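Local structure of motility-associated killing factor MakB (Vibrio cholerae serotype O1, 6W1W) at residues L177-T182 and K190-S195; L218-V221 and S227-S230. The protein probably serves as one component of a three-part cytotoxin that resembles the alpha-pore-forming toxins. All blocks are in the same frame, centred on the assembly; numbering follows the deposited sequence.

Contact 1 of 2, residues L177-T182 and K190-S195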
loop_
_atom_site.group_PDB
_atom_site.type_symbol
_atom_site.label_atom_id
_atom_site.label_comp_id
_atom_site.label_asym_id
_atom_site.label_seq_id
_atom_site.Cartn_x
_atom_site.Cartn_y
_atom_site.Cartn_z
ATOM N N LEU A 177 8.679 -2.843 13.944
ATOM C CA LEU A 177 8.799 -4.295 13.974
ATOM C C LEU A 177 8.463 -4.941 12.638
ATOM O O LEU A 177 8.768 -6.125 12.453
ATOM C CB LEU A 177 7.894 -4.879 15.059
ATOM C CG LEU A 177 7.766 -4.058 16.342
ATOM C CD1 LEU A 177 6.769 -4.697 17.297
ATOM C CD2 LEU A 177 9.119 -3.878 17.009
ATOM N N GLY A 178 7.853 -4.199 11.712
ATOM C CA GLY A 178 7.416 -4.784 10.454
ATOM C C GLY A 178 8.562 -4.976 9.466
ATOM O O GLY A 178 9.458 -4.138 9.335
ATOM N N ALA A 179 8.505 -6.095 8.749
ATOM C CA ALA A 179 9.511 -6.416 7.749
ATOM C C ALA A 179 9.397 -5.496 6.540
ATOM O O ALA A 179 8.306 -5.062 6.157
ATOM C CB ALA A 179 9.361 -7.868 7.293
ATOM N N ASN A 180 10.541 -5.207 5.931
ATOM C CA ASN A 180 10.584 -4.465 4.679
ATOM C C ASN A 180 10.466 -5.432 3.510
ATOM O O ASN A 180 11.132 -6.473 3.487
ATOM C CB ASN A 180 11.875 -3.652 4.573
ATOM C CG ASN A 180 11.853 -2.412 5.442
ATOM O OD1 ASN A 180 10.800 -1.813 5.662
ATOM N ND2 ASN A 180 13.019 -2.018 5.943
ATOM N N VAL A 181 9.615 -5.089 2.549
ATOM C CA VAL A 181 9.397 -5.918 1.370
ATOM C C VAL A 181 10.338 -5.431 0.272
ATOM O O VAL A 181 10.193 -4.314 -0.233
ATOM C CB VAL A 181 7.934 -5.872 0.914
ATOM C CG1 VAL A 181 7.598 -7.112 0.097
ATOM C CG2 VAL A 181 7.002 -5.734 2.118
ATOM N N THR A 182 11.310 -6.262 -0.090
ATOM C CA THR A 182 12.280 -5.949 -1.132
ATOM C C THR A 182 12.159 -6.955 -2.273
ATOM O O THR A 182 11.335 -7.871 -2.240
ATOM C CB THR A 182 13.704 -5.936 -0.569
ATOM O OG1 THR A 182 14.125 -7.281 -0.309
ATOM C CG2 THR A 182 13.757 -5.130 0.720
ATOM N N LYS A 190 11.140 -16.092 -0.190
ATOM C CA LYS A 190 10.737 -15.816 1.183
ATOM C C LYS A 190 9.295 -15.327 1.224
ATOM O O LYS A 190 8.911 -14.428 0.472
ATOM C CB LYS A 190 11.669 -14.778 1.809
ATOM C CG LYS A 190 12.799 -15.369 2.636
ATOM C CD LYS A 190 13.699 -16.296 1.823
ATOM C CE LYS A 190 14.778 -16.922 2.700
ATOM N NZ LYS A 190 15.658 -17.844 1.929
ATOM N N ALA A 191 8.496 -15.928 2.101
ATOM C CA ALA A 191 7.071 -15.639 2.196
ATOM C C ALA A 191 6.814 -14.661 3.335
ATOM O O ALA A 191 7.341 -14.833 4.438
ATOM C CB ALA A 191 6.268 -16.921 2.413
ATOM N N TYR A 192 5.998 -13.649 3.063
ATOM C CA TYR A 192 5.615 -12.657 4.054
ATOM C C TYR A 192 4.336 -13.083 4.775
ATOM O O TYR A 192 3.567 -13.919 4.295
ATOM C CB TYR A 192 5.441 -11.283 3.396
ATOM C CG TYR A 192 6.758 -10.599 3.083
ATOM C CD1 TYR A 192 7.117 -9.410 3.708
ATOM C CD2 TYR A 192 7.654 -11.158 2.183
ATOM C CE1 TYR A 192 8.332 -8.791 3.431
ATOM C CE2 TYR A 192 8.864 -10.549 1.902
ATOM C CZ TYR A 192 9.200 -9.369 2.526
ATOM O OH TYR A 192 10.410 -8.779 2.235
ATOM N N ILE A 193 4.125 -12.502 5.953
ATOM C CA ILE A 193 2.966 -12.791 6.785
ATOM C C ILE A 193 2.282 -11.478 7.125
ATOM O O ILE A 193 2.915 -10.564 7.663
ATOM C CB ILE A 193 3.350 -13.549 8.070
ATOM C CG1 ILE A 193 3.795 -14.973 7.732
ATOM C CG2 ILE A 193 2.189 -13.557 9.058
ATOM C CD1 ILE A 193 4.109 -15.819 8.942
ATOM N N GLN A 194 0.992 -11.391 6.817
ATOM C CA GLN A 194 0.192 -10.196 7.054
ATOM C C GLN A 194 -0.772 -10.471 8.200
ATOM O O GLN A 194 -1.638 -11.348 8.090
ATOM C CB GLN A 194 -0.557 -9.792 5.782
ATOM C CG GLN A 194 -1.554 -8.657 5.958
ATOM C CD GLN A 194 -2.109 -8.168 4.634
ATOM O OE1 GLN A 194 -1.454 -8.286 3.598
ATOM N NE2 GLN A 194 -3.322 -7.622 4.659
ATOM N N SER A 195 -0.616 -9.734 9.297
ATOM C CA SER A 195 -1.465 -9.874 10.472
ATOM C C SER A 195 -2.049 -8.518 10.836
ATOM O O SER A 195 -1.361 -7.495 10.756
ATOM C CB SER A 195 -0.680 -10.439 11.664
ATOM O OG SER A 195 0.302 -11.380 11.252
#
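Y192 reaches across to the loop 177-182, and every close contact between the segments involves it. Y192 OH donates a hydrogen bond to the backbone O of N180, with an oxygen-to-oxygen distance of 2.7 Å. The approach is bent: the C=O...donor angle is 125°, and the hydroxyl lies tilted 23° from the carbonyl plane. Seen from the ring, the same carbonyl oxygen lies beside the edge, close to the ring plane.

V181 supplies the apolar half of the grip. V181 CG1 stands over one face of the Y192 ring, 4.0 Å from its centroid, which is CH-pi geometry; the methyl is displaced from the centre toward the rim. On the second branch, V181 CG2 meets Y192 CE1 at 3.6 Å. Both methyls can touch the ring because CG1 is anti to the backbone N (chi1 -157°), which leaves CG2 beside that N. A179 CB adds a contact 4.1 Å from Y192 CE1, arriving obliquely. A bond at the hydroxyl and a methyl over the face should together limit both the shift and the rotation of the phenol.

Further out, the loop has its own supports. A179 probably shares a backbone hydrogen bond with F219, and its side chain touches V221; V181 packs on L186, which Y192 also touches together with Q185. T182 occupies the N-cap of helix 183-187, its OG1 making a weak hydrogen bond to Q185 N.

With none of the touching residues buried, this is a surface contact. It joins the loop leaving helix 157-176 to the residues leading into strand 193-203; the two flank the short helix 183-187 in sequence, just where the antiparallel pair 193-203/209-220 of the mixed sheet begins.

Contact 2 of 2, residues L218-V221 and S227-S230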
loop_
_atom_site.group_PDB
_atom_site.type_symbol
_atom_site.label_atom_id
_atom_site.label_comp_id
_atom_site.label_asym_id
_atom_site.label_seq_id
_atom_site.Cartn_x
_atom_site.Cartn_y
_atom_site.Cartn_z
ATOM N N LEU A 218 0.553 -5.643 9.825
ATOM C CA LEU A 218 1.960 -5.753 10.174
ATOM C C LEU A 218 2.563 -6.886 9.356
ATOM O O LEU A 218 1.977 -7.971 9.268
ATOM C CB LEU A 218 2.127 -6.006 11.677
ATOM C CG LEU A 218 3.542 -6.110 12.251
ATOM C CD1 LEU A 218 4.244 -4.763 12.233
ATOM C CD2 LEU A 218 3.499 -6.685 13.661
ATOM N N PHE A 219 3.714 -6.634 8.739
ATOM C CA PHE A 219 4.368 -7.618 7.883
ATOM C C PHE A 219 5.547 -8.254 8.622
ATOM O O PHE A 219 6.503 -7.563 8.994
ATOM C CB PHE A 219 4.830 -6.973 6.573
ATOM C CG PHE A 219 3.706 -6.623 5.639
ATOM C CD1 PHE A 219 3.803 -5.520 4.803
ATOM C CD2 PHE A 219 2.555 -7.396 5.587
ATOM C CE1 PHE A 219 2.769 -5.190 3.939
ATOM C CE2 PHE A 219 1.515 -7.071 4.725
ATOM C CZ PHE A 219 1.624 -5.968 3.901
ATOM N N THR A 220 5.484 -9.570 8.822
ATOM C CA THR A 220 6.552 -10.323 9.466
ATOM C C THR A 220 7.078 -11.389 8.512
ATOM O O THR A 220 6.332 -11.929 7.693
ATOM C CB THR A 220 6.071 -10.977 10.773
ATOM O OG1 THR A 220 4.995 -11.882 10.495
ATOM C CG2 THR A 220 5.597 -9.918 11.758
ATOM N N VAL A 221 8.374 -11.695 8.629
ATOM C CA VAL A 221 9.018 -12.581 7.660
ATOM C C VAL A 221 8.826 -14.045 8.034
ATOM O O VAL A 221 8.466 -14.867 7.185
ATOM C CB VAL A 221 10.509 -12.223 7.515
ATOM C CG1 VAL A 221 10.687 -11.123 6.487
ATOM C CG2 VAL A 221 11.093 -11.808 8.861
ATOM N N SER A 227 4.457 -12.412 18.544
ATOM C CA SER A 227 5.786 -12.628 19.110
ATOM C C SER A 227 6.622 -11.355 19.079
ATOM O O SER A 227 7.304 -11.026 20.055
ATOM C CB SER A 227 6.505 -13.754 18.361
ATOM O OG SER A 227 6.057 -15.032 18.777
ATOM N N THR A 228 6.584 -10.624 17.968
ATOM C CA THR A 228 7.452 -9.463 17.840
ATOM C C THR A 228 6.928 -8.275 18.637
ATOM O O THR A 228 7.718 -7.425 19.060
ATOM C CB THR A 228 7.627 -9.108 16.359
ATOM O OG1 THR A 228 8.684 -8.149 16.202
ATOM C CG2 THR A 228 6.332 -8.556 15.761
ATOM N N ILE A 229 5.616 -8.212 18.876
ATOM C CA ILE A 229 5.034 -7.058 19.558
ATOM C C ILE A 229 5.160 -7.200 21.069
ATOM O O ILE A 229 5.608 -6.275 21.756
ATOM C CB ILE A 229 3.562 -6.861 19.139
ATOM C CG1 ILE A 229 3.455 -6.526 17.652
ATOM C CG2 ILE A 229 2.901 -5.773 19.995
ATOM C CD1 ILE A 229 2.012 -6.451 17.137
ATOM N N SER A 230 4.749 -8.352 21.613
ATOM C CA SER A 230 4.816 -8.555 23.057
ATOM C C SER A 230 6.252 -8.508 23.568
ATOM O O SER A 230 6.495 -8.057 24.691
ATOM C CB SER A 230 4.150 -9.880 23.434
ATOM O OG SER A 230 4.555 -10.922 22.569
#
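L218 and T220 meet T228 and I229 in a buried strand-to-helix contact at the end of an antiparallel beta hairpin. Its strands 193-203 and 209-220 belong to the mixed four-stranded sheet, and the short helix 225-230 follows the second, outermost strand and packs on it. No hydrogen bond crosses between the segments; the interaction is apolar throughout.

Most of it passes through one methyl, CD2 of L218. L218 and T228 extend toward each other tip to tip, L218 CD2 ending 4.0 Å from T228 CG2. The leucine and I229, by contrast, run alongside each other, pointing opposite ways. L218 has CG anti to the backbone N (chi1 -178°), which carries its branch out toward the helix. T220 contributes a looser methyl pair, T220 CG2 lying 4.3 Å from CG2 of T228.

The hydroxyl of T220 turns instead to Y223 O in the connecting turn, where it forms a hydrogen bond. The apolar layer also extends beyond the pair, since L218 and I229 both touch V197 of strand 193-203. At the tip of I229, CD1 lies 3.8 Å from L218 CD2, and I229 CG1 lies 4.0 Å from the same methyl.

In the fold
From the N terminus, the chain leaves helix 157-176 through loop 177-182, passes helix 183-187 and returns at 190-195, where contact 1 closes the excursion. It then runs along strand 193-203 and back along the antiparallel strand 209-220, whose end opens contact 2; the turn into helix 225-230 closes it. The two contacts are in series, neither nested nor crossed, with centres about 9 Å apart. The sheet joins them: S195 O lies 2.8 Å from L218 N, a probable hydrogen bond between neighbouring strands. L177 packs on T228 and I229, while A179 probably pairs with F219, so the loop touches both the covering helix and the sheet's edge strand.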